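PDB 3X44: O-ureido-L-serine synthase from Streptomyces lavendulae, which adds hydroxyurea to O-acetyl-L-serine to make O-ureido-L-serine for D-cycloserine biosynthesis, using pyridoxal 5'-phosphate, and also forms cysteine from sulfide. Local coordinates for residues Leu78-Ala83 with Arg106-Lys111. The protein carries 1 engineered substitution. Numbering follows the deposited sequence.
Sequences LAMVAA and RAYGGK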
loop_
_atom_site.group_PDB
_atom_site.type_symbol
_atom_site.label_atom_id
_atom_site.label_comp_id
_atom_site.label_asym_id
_atom_site.label_seq_id
_atom_site.Cartn_x
_atom_site.Cartn_y
_atom_site.Cartn_z
ATOM N N LEU A 78 17.069 17.783 -4.787
ATOM C CA LEU A 78 17.924 18.203 -3.681
ATOM C C LEU A 78 17.324 19.455 -3.045
ATOM O O LEU A 78 17.336 19.613 -1.824
ATOM C CB LEU A 78 19.351 18.469 -4.171
ATOM C CG LEU A 78 20.203 17.190 -4.197
ATOM C CD1 LEU A 78 21.456 17.365 -5.022
ATOM C CD2 LEU A 78 20.548 16.809 -2.768
ATOM N N ALA A 79 16.769 20.328 -3.879
ATOM C CA ALA A 79 16.150 21.549 -3.382
ATOM C C ALA A 79 15.011 21.162 -2.453
ATOM O O ALA A 79 14.890 21.686 -1.344
ATOM C CB ALA A 79 15.624 22.384 -4.539
ATOM N N MET A 80 14.183 20.225 -2.914
ATOM C CA MET A 80 13.044 19.741 -2.140
ATOM C C MET A 80 13.457 19.089 -0.819
ATOM O O MET A 80 12.844 19.338 0.222
ATOM C CB MET A 80 12.239 18.745 -2.970
ATOM C CG MET A 80 10.924 18.340 -2.338
ATOM S SD MET A 80 10.259 16.837 -3.039
ATOM C CE MET A 80 11.652 15.707 -2.951
ATOM N N VAL A 81 14.479 18.238 -0.864
ATOM C CA VAL A 81 14.960 17.579 0.345
ATOM C C VAL A 81 15.534 18.639 1.290
ATOM O O VAL A 81 15.292 18.614 2.498
ATOM C CB VAL A 81 16.064 16.539 0.024
ATOM C CG1 VAL A 81 16.748 16.095 1.305
ATOM C CG2 VAL A 81 15.463 15.335 -0.703
ATOM N N ALA A 82 16.284 19.579 0.730
ATOM C CA ALA A 82 16.889 20.639 1.528
ATOM C C ALA A 82 15.806 21.464 2.225
ATOM O O ALA A 82 15.906 21.751 3.421
ATOM C CB ALA A 82 17.752 21.528 0.640
ATOM N N ALA A 83 14.763 21.826 1.480
ATOM C CA ALA A 83 13.672 22.614 2.040
ATOM C C ALA A 83 12.962 21.843 3.148
ATOM O O ALA A 83 12.540 22.417 4.143
ATOM C CB ALA A 83 12.674 22.997 0.942
ATOM N N ARG A 106 14.007 27.131 -7.863
ATOM C CA ARG A 106 13.731 28.365 -7.142
ATOM C C ARG A 106 12.568 28.201 -6.170
ATOM O O ARG A 106 12.622 28.690 -5.043
ATOM C CB ARG A 106 13.405 29.493 -8.127
ATOM C CG ARG A 106 14.588 29.942 -8.957
ATOM C CD ARG A 106 15.500 30.837 -8.143
ATOM N NE ARG A 106 16.415 31.585 -8.993
ATOM C CZ ARG A 106 17.526 32.169 -8.560
ATOM N NH1 ARG A 106 17.864 32.090 -7.279
ATOM N NH2 ARG A 106 18.301 32.832 -9.408
ATOM N N ALA A 107 11.523 27.505 -6.609
ATOM C CA ALA A 107 10.343 27.290 -5.784
ATOM C C ALA A 107 10.680 26.642 -4.443
ATOM O O ALA A 107 10.153 27.038 -3.400
ATOM C CB ALA A 107 9.326 26.439 -6.537
ATOM N N TYR A 108 11.554 25.642 -4.468
ATOM C CA TYR A 108 11.938 24.958 -3.238
ATOM C C TYR A 108 12.948 25.767 -2.423
ATOM O O TYR A 108 13.385 25.335 -1.354
ATOM C CB TYR A 108 12.514 23.573 -3.561
ATOM C CG TYR A 108 11.464 22.591 -4.034
ATOM C CD1 TYR A 108 10.413 22.208 -3.194
ATOM C CD2 TYR A 108 11.514 22.053 -5.323
ATOM C CE1 TYR A 108 9.434 21.307 -3.632
ATOM C CE2 TYR A 108 10.539 21.154 -5.762
ATOM C CZ TYR A 108 9.508 20.788 -4.915
ATOM O OH TYR A 108 8.554 19.900 -5.350
ATOM N N GLY A 109 13.313 26.937 -2.936
ATOM C CA GLY A 109 14.256 27.791 -2.235
ATOM C C GLY A 109 15.701 27.595 -2.653
ATOM O O GLY A 109 16.616 28.099 -1.992
ATOM N N GLY A 110 15.918 26.877 -3.752
ATOM C CA GLY A 110 17.278 26.643 -4.201
ATOM C C GLY A 110 17.904 27.850 -4.877
ATOM O O GLY A 110 17.207 28.771 -5.296
ATOM N N LYS A 111 19.228 27.855 -4.956
ATOM C CA LYS A 111 19.952 28.936 -5.607
ATOM C C LYS A 111 20.307 28.397 -6.982
ATOM O O LYS A 111 20.341 27.183 -7.177
ATOM C CB LYS A 111 21.221 29.288 -4.827
ATOM C CG LYS A 111 20.963 30.032 -3.519
ATOM C CD LYS A 111 20.505 31.465 -3.772
ATOM C CE LYS A 111 19.781 32.036 -2.560
ATOM N NZ LYS A 111 19.446 33.481 -2.730
HETATM O O HOH W 1 16.042 24.333 -1.217
#
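A79 meets Y108 through the methylene that carries the tyrosine ring, A79 CB lying 3.5 Å from Y108 CB. A79 also has G110 beside it, their CA atoms 5.3 Å apart; a CB on G110 would point at A79 and lie close to its methyl, so two small residues let helix 73-85 and this turn approach. The carbonyl of A79 already accepts the helical bond from A83 N, yet a water also donates to A79 O, at 2.9 Å, and its second donated bond goes to Y108 O, joining two backbones that share no direct hydrogen bond. M80 lays its aliphatic stem over one face of the Y108 ring. M80 CB stands 3.7 Å from the centroid of the Y108 ring and only 6° off the normal, a CH-pi contact. With CG anti to the backbone N (chi1 -171°), the chain continues over the phenol end, where M80 CG is 3.6 Å from Y108 CE1. An extended chi2 (-162°) carries M80 SD on into an oblique Met-aromatic contact, 5.1 Å from the centroid of the Y108 ring, a fit that an unbranched, flexible side chain allows. One turn on from A79, A83 touches the same residue at its backbone, A83 CB lying 3.4 Å from Y108 O. Behind that carbonyl, helix 99-107 ends in a Schellman motif: G109 takes positive phi, which suits a residue without CB. The contact thus joins helix 73-85 to the turn leading into strand 111-115 of the four-stranded parallel sheet; the side chain of A79 is about 11 Å from the bound PLP aldimine of the product. Apart from the water bridge, its chemistry is apolar, implying that cohesion comes probably from dispersion and buried apolar surface, with one water serving two carbonyl oxygens.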